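Local coordinates for lipoteichoic acid primase (PDB 4UOP), which is an enzyme of the sulfatase family from Listeria monocytogenes whose extracellular catalytic domain binds a magnesium ion, at residues I62-S67 / S106-A111; Y215-S220 / V280-H285. All coordinates share one frame; numbering follows the deposited sequence.

How the contacts relate
Contact 1 closes before contact 2 opens along the chain, and their centres lie about 7 Å apart in the buried interior. Both reach the large mixed sheet of the sulfatase-family domain. Strand 59-65, which carries contact 1 together with helix 107-117, runs parallel to strands 214-219 and 277-283, the two strands of contact 2, and pairs with both. The contacts meet directly: the Ser-67 backbone N approaches Asp-284 OD1 at 2.7 Å, a probable hydrogen bond. At the C-terminal ends of strands 59-65 and 277-283 they share one magnesium ion, to which each supplies two protein residues. Distant parts of the sequence are thus gathered into a single metal site.

Contact 1: I62-S67 / S106-A111; sequences IVQLES and SNTADA. With MG (magnesium ion), chain J.
Glu-66 and Thr-108 meet through the magnesium ion that both bind, their side chains crossing at about a right angle. Glu-66 CG stands anti to the backbone N (chi1 177°), and a bend at chi2 turns the carboxylate so that both oxygens bind the metal, OE2 at 2.2 Å and OE1 somewhat longer at 2.4 Å. Thr-108, in the first turn of helix 107-117, brings OG1 to 2.1 Å from the magnesium. Its chi1 of -51° sets that hydroxyl beside its own backbone N and leaves the methyl CG2 for Gln-64, whose NE2 approaches it at 3.5 Å. The extended Gln-64 chain also lays OE1 against Ala-111 CB, 3.7 Å away, while the hydrogen bond of OE1 goes to Tyr-282. Round the metal a second shell sets the ligands: Ser-67 OG donates to the anti lone pair of Glu-66 OE2 over 2.7 Å, and metal-bound water 1 donates to Asn-107 OD1. Asp-284 and His-285 complete the site. Bidentate binding, with the Ser-67 hydroxyl on OE2, leaves the Glu-66 carboxylate little freedom to rotate, and the Thr-108 hydroxyl is held to the ion at the start of its helix.

Contact 2: Y215-S220 / V280-H285; sequences YAQLIS and VFYGDH. With MG (magnesium ion), chain J.
Tyr-282 OH is gripped by two glutamines. It accepts a weak, bent hydrogen bond from Gln-217 NE2, 3.1 Å away with an N-H...O angle of 134°, and it gives its own proton to Gln-64 OE1 on strand 59-65. The Gln-217 nitrogen arrives at the edge of the tyrosine ring, near the ring plane, with the amide turned 56° from that plane. A bend at chi2 (88°) brings the amide there, since the Gln-217 CB itself does not point at strand 277-283. The other end of the amide is held as well: Tyr-215 OH donates to Gln-217 OE1 over 2.6 Å, which fixes the rotation of the group. Strands 214-219 and 277-283 are not neighbours in the sheet; strand 59-65 runs between them, parallel to both, so this bridge passes over the middle strand, with the Ile-62 side chain beside it. A core of parallel strands within a mixed sheet, with metal ligands just past their C-terminal ends, belongs to the alkaline phosphatase-like fold of the sulfatase family. Past the end of strand 277-283, Asp-284 binds the magnesium through OD2 alone, at 2.1 Å, and His-285 through NE2, at 2.2 Å. Asp-284 OD1 leaves the metal to OD2: it lies 3.3 Å above one face of the imidazole, toward the rim, and takes a weak bond from the backbone N of His-285 besides the one from Ser-67 N. Water 1, itself 2.2 Å from the magnesium, sits at the edge of the imidazole in its plane, and Glu-66 and Thr-108 supply the remaining ligand atoms.

Contact 1: I62-S67 / S106-A111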
loop_
_atom_site.group_PDB
_atom_site.type_symbol
_atom_site.label_atom_id
_atom_site.label_comp_id
_atom_site.label_asym_id
_atom_site.label_seq_id
_atom_site.Cartn_x
_atom_site.Cartn_y
_atom_site.Cartn_z
ATOM N N ILE B 62 -20.692 -13.479 -13.798
ATOM C CA ILE B 62 -19.280 -13.133 -13.829
ATOM C C ILE B 62 -18.561 -13.934 -12.744
ATOM O O ILE B 62 -19.003 -13.938 -11.581
ATOM C CB ILE B 62 -19.064 -11.640 -13.567
ATOM C CG1 ILE B 62 -19.805 -10.813 -14.631
ATOM C CG2 ILE B 62 -17.582 -11.321 -13.538
ATOM C CD1 ILE B 62 -19.573 -9.325 -14.518
ATOM N N VAL B 63 -17.523 -14.655 -13.146
ATOM C CA VAL B 63 -16.727 -15.447 -12.214
ATOM C C VAL B 63 -15.303 -14.885 -12.159
ATOM O O VAL B 63 -14.622 -14.798 -13.174
ATOM C CB VAL B 63 -16.667 -16.934 -12.576
ATOM C CG1 VAL B 63 -15.929 -17.696 -11.490
ATOM C CG2 VAL B 63 -18.058 -17.508 -12.783
ATOM N N GLN B 64 -14.899 -14.490 -10.959
ATOM C CA GLN B 64 -13.575 -13.977 -10.671
ATOM C C GLN B 64 -12.753 -15.128 -10.101
ATOM O O GLN B 64 -13.059 -15.618 -9.014
ATOM C CB GLN B 64 -13.647 -12.848 -9.661
ATOM C CG GLN B 64 -12.292 -12.230 -9.365
ATOM C CD GLN B 64 -12.354 -11.023 -8.460
ATOM O OE1 GLN B 64 -12.815 -9.932 -8.856
ATOM N NE2 GLN B 64 -11.864 -11.187 -7.244
ATOM N N LEU B 65 -11.743 -15.535 -10.848
ATOM C CA LEU B 65 -10.941 -16.727 -10.540
ATOM C C LEU B 65 -9.663 -16.353 -9.794
ATOM O O LEU B 65 -8.768 -15.699 -10.340
ATOM C CB LEU B 65 -10.612 -17.452 -11.839
ATOM C CG LEU B 65 -11.831 -17.926 -12.625
ATOM C CD1 LEU B 65 -11.429 -18.207 -14.063
ATOM C CD2 LEU B 65 -12.451 -19.159 -11.987
ATOM N N GLU B 66 -9.579 -16.789 -8.539
ATOM C CA GLU B 66 -8.489 -16.416 -7.656
ATOM C C GLU B 66 -7.108 -16.827 -8.188
ATOM O O GLU B 66 -6.857 -18.016 -8.448
ATOM C CB GLU B 66 -8.719 -17.048 -6.274
ATOM C CG GLU B 66 -7.594 -16.770 -5.291
ATOM C CD GLU B 66 -7.377 -15.287 -5.064
ATOM O OE1 GLU B 66 -8.296 -14.623 -4.539
ATOM O OE2 GLU B 66 -6.282 -14.779 -5.384
ATOM N N SER B 67 -6.224 -15.841 -8.353
ATOM C CA SER B 67 -4.801 -16.068 -8.650
ATOM C C SER B 67 -4.490 -16.762 -9.991
ATOM O O SER B 67 -3.361 -17.216 -10.194
ATOM C CB SER B 67 -4.127 -16.828 -7.483
ATOM O OG SER B 67 -4.050 -15.995 -6.332
ATOM N N SER B 106 -4.792 -4.211 -1.714
ATOM C CA SER B 106 -5.603 -5.362 -1.320
ATOM C C SER B 106 -6.098 -6.087 -2.571
ATOM O O SER B 106 -7.191 -5.833 -3.057
ATOM C CB SER B 106 -6.764 -4.875 -0.461
ATOM O OG SER B 106 -7.460 -5.963 0.115
ATOM N N ASN B 107 -5.286 -7.001 -3.083
ATOM C CA ASN B 107 -5.425 -7.403 -4.481
ATOM C C ASN B 107 -6.818 -7.934 -4.903
ATOM O O ASN B 107 -7.423 -7.397 -5.835
ATOM C CB ASN B 107 -4.281 -8.312 -4.920
ATOM C CG ASN B 107 -4.025 -9.463 -3.972
ATOM O OD1 ASN B 107 -4.843 -9.787 -3.108
ATOM N ND2 ASN B 107 -2.865 -10.108 -4.149
ATOM N N THR B 108 -7.343 -8.929 -4.192
ATOM C CA THR B 108 -8.645 -9.487 -4.524
ATOM C C THR B 108 -9.763 -8.423 -4.461
ATOM O O THR B 108 -10.565 -8.313 -5.376
ATOM C CB THR B 108 -9.024 -10.662 -3.611
ATOM O OG1 THR B 108 -7.951 -11.611 -3.568
ATOM C CG2 THR B 108 -10.284 -11.345 -4.132
ATOM N N ALA B 109 -9.779 -7.653 -3.373
ATOM C CA ALA B 109 -10.764 -6.601 -3.191
ATOM C C ALA B 109 -10.598 -5.467 -4.198
ATOM O O ALA B 109 -11.592 -4.871 -4.619
ATOM C CB ALA B 109 -10.731 -6.072 -1.769
ATOM N N ASP B 110 -9.357 -5.145 -4.554
ATOM C CA ASP B 110 -9.093 -4.146 -5.581
ATOM C C ASP B 110 -9.590 -4.602 -6.958
ATOM O O ASP B 110 -10.044 -3.781 -7.753
ATOM C CB ASP B 110 -7.604 -3.791 -5.648
ATOM C CG ASP B 110 -7.128 -3.020 -4.426
ATOM O OD1 ASP B 110 -7.968 -2.449 -3.692
ATOM O OD2 ASP B 110 -5.905 -2.961 -4.216
ATOM N N ALA B 111 -9.527 -5.904 -7.224
ATOM C CA ALA B 111 -10.088 -6.438 -8.451
ATOM C C ALA B 111 -11.590 -6.217 -8.482
ATOM O O ALA B 111 -12.134 -5.716 -9.468
ATOM C CB ALA B 111 -9.752 -7.908 -8.592
HETATM MG MG MG J . -6.920 -12.759 -4.990
HETATM O O HOH W 1 -5.624 -12.797 -3.193
#

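Contact 2: Y215-S220 / V280-H285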
loop_
_atom_site.group_PDB
_atom_site.type_symbol
_atom_site.label_atom_id
_atom_site.label_comp_id
_atom_site.label_asym_id
_atom_site.label_seq_id
_atom_site.Cartn_x
_atom_site.Cartn_y
_atom_site.Cartn_z
ATOM N N TYR B 215 -27.986 -10.604 -12.288
ATOM C CA TYR B 215 -26.542 -10.505 -12.354
ATOM C C TYR B 215 -26.011 -11.224 -11.130
ATOM O O TYR B 215 -26.337 -10.852 -9.991
ATOM C CB TYR B 215 -26.097 -9.031 -12.377
ATOM C CG TYR B 215 -24.646 -8.756 -12.017
ATOM C CD1 TYR B 215 -23.628 -9.630 -12.382
ATOM C CD2 TYR B 215 -24.295 -7.587 -11.341
ATOM C CE1 TYR B 215 -22.295 -9.369 -12.057
ATOM C CE2 TYR B 215 -22.974 -7.305 -11.034
ATOM C CZ TYR B 215 -21.981 -8.215 -11.369
ATOM O OH TYR B 215 -20.671 -7.941 -11.050
ATOM N N ALA B 216 -25.225 -12.272 -11.361
ATOM C CA ALA B 216 -24.540 -12.994 -10.290
ATOM C C ALA B 216 -23.027 -12.853 -10.451
ATOM O O ALA B 216 -22.483 -13.116 -11.533
ATOM C CB ALA B 216 -24.943 -14.451 -10.325
ATOM N N GLN B 217 -22.359 -12.391 -9.395
ATOM C CA GLN B 217 -20.891 -12.305 -9.346
ATOM C C GLN B 217 -20.389 -13.366 -8.363
ATOM O O GLN B 217 -20.777 -13.341 -7.206
ATOM C CB GLN B 217 -20.452 -10.936 -8.861
ATOM C CG GLN B 217 -18.951 -10.785 -8.715
ATOM C CD GLN B 217 -18.242 -10.323 -9.970
ATOM O OE1 GLN B 217 -18.844 -9.711 -10.866
ATOM N NE2 GLN B 217 -16.930 -10.549 -10.016
ATOM N N LEU B 218 -19.569 -14.290 -8.843
ATOM C CA LEU B 218 -19.012 -15.348 -8.019
ATOM C C LEU B 218 -17.516 -15.123 -7.881
ATOM O O LEU B 218 -16.821 -14.861 -8.878
ATOM C CB LEU B 218 -19.289 -16.716 -8.636
ATOM C CG LEU B 218 -20.751 -17.154 -8.692
ATOM C CD1 LEU B 218 -21.456 -16.585 -9.905
ATOM C CD2 LEU B 218 -20.875 -18.669 -8.739
ATOM N N ILE B 219 -17.005 -15.209 -6.654
ATOM C CA ILE B 219 -15.605 -14.991 -6.370
ATOM C C ILE B 219 -15.056 -16.336 -5.885
ATOM O O ILE B 219 -15.429 -16.764 -4.859
ATOM C CB ILE B 219 -15.413 -13.940 -5.256
ATOM C CG1 ILE B 219 -16.257 -12.704 -5.555
ATOM C CG2 ILE B 219 -13.982 -13.522 -5.121
ATOM C CD1 ILE B 219 -15.784 -11.997 -6.753
ATOM N N SER B 220 -14.175 -16.948 -6.663
ATOM C CA SER B 220 -13.585 -18.238 -6.316
ATOM C C SER B 220 -12.529 -18.102 -5.241
ATOM O O SER B 220 -12.138 -17.008 -4.954
ATOM C CB SER B 220 -13.016 -18.928 -7.538
ATOM O OG SER B 220 -11.765 -18.475 -7.807
ATOM N N VAL B 280 -18.798 -13.954 -18.152
ATOM C CA VAL B 280 -17.450 -13.409 -18.156
ATOM C C VAL B 280 -16.626 -14.159 -17.101
ATOM O O VAL B 280 -17.094 -14.337 -15.967
ATOM C CB VAL B 280 -17.429 -11.919 -17.793
ATOM C CG1 VAL B 280 -16.030 -11.348 -17.921
ATOM C CG2 VAL B 280 -18.407 -11.148 -18.664
ATOM N N PHE B 281 -15.428 -14.578 -17.486
ATOM C CA PHE B 281 -14.481 -15.182 -16.561
ATOM C C PHE B 281 -13.200 -14.384 -16.616
ATOM O O PHE B 281 -12.703 -14.102 -17.703
ATOM C CB PHE B 281 -14.147 -16.620 -16.961
ATOM C CG PHE B 281 -15.337 -17.518 -17.107
ATOM C CD1 PHE B 281 -16.335 -17.537 -16.152
ATOM C CD2 PHE B 281 -15.440 -18.379 -18.185
ATOM C CE1 PHE B 281 -17.432 -18.370 -16.283
ATOM C CE2 PHE B 281 -16.547 -19.219 -18.324
ATOM C CZ PHE B 281 -17.527 -19.221 -17.369
ATOM N N TYR B 282 -12.633 -14.049 -15.461
ATOM C CA TYR B 282 -11.322 -13.389 -15.432
ATOM C C TYR B 282 -10.568 -13.760 -14.171
ATOM O O TYR B 282 -11.180 -14.025 -13.138
ATOM C CB TYR B 282 -11.486 -11.855 -15.531
ATOM C CG TYR B 282 -12.181 -11.233 -14.351
ATOM C CD1 TYR B 282 -13.569 -11.229 -14.263
ATOM C CD2 TYR B 282 -11.457 -10.658 -13.316
ATOM C CE1 TYR B 282 -14.218 -10.683 -13.173
ATOM C CE2 TYR B 282 -12.099 -10.106 -12.220
ATOM C CZ TYR B 282 -13.479 -10.131 -12.156
ATOM O OH TYR B 282 -14.167 -9.617 -11.090
ATOM N N GLY B 283 -9.243 -13.760 -14.240
ATOM C CA GLY B 283 -8.422 -13.960 -13.033
ATOM C C GLY B 283 -8.338 -12.654 -12.273
ATOM O O GLY B 283 -8.266 -11.597 -12.899
ATOM N N ASP B 284 -8.351 -12.688 -10.938
ATOM C CA ASP B 284 -8.266 -11.428 -10.198
ATOM C C ASP B 284 -6.919 -10.723 -10.333
ATOM O O ASP B 284 -6.877 -9.513 -10.521
ATOM C CB ASP B 284 -8.733 -11.522 -8.736
ATOM C CG ASP B 284 -7.941 -12.496 -7.886
ATOM O OD1 ASP B 284 -7.152 -13.308 -8.419
ATOM O OD2 ASP B 284 -8.125 -12.414 -6.640
ATOM N N HIS B 285 -5.837 -11.493 -10.262
ATOM C CA HIS B 285 -4.484 -10.966 -10.345
ATOM C C HIS B 285 -3.526 -12.142 -10.346
ATOM O O HIS B 285 -3.919 -13.276 -10.014
ATOM C CB HIS B 285 -4.196 -10.081 -9.134
ATOM C CG HIS B 285 -4.481 -10.760 -7.840
ATOM N ND1 HIS B 285 -3.621 -11.684 -7.289
ATOM C CD2 HIS B 285 -5.558 -10.716 -7.024
ATOM C CE1 HIS B 285 -4.141 -12.160 -6.177
ATOM N NE2 HIS B 285 -5.322 -11.598 -5.999
HETATM MG MG MG J . -6.920 -12.759 -4.990
HETATM O O HOH W 1 -5.624 -12.797 -3.193
#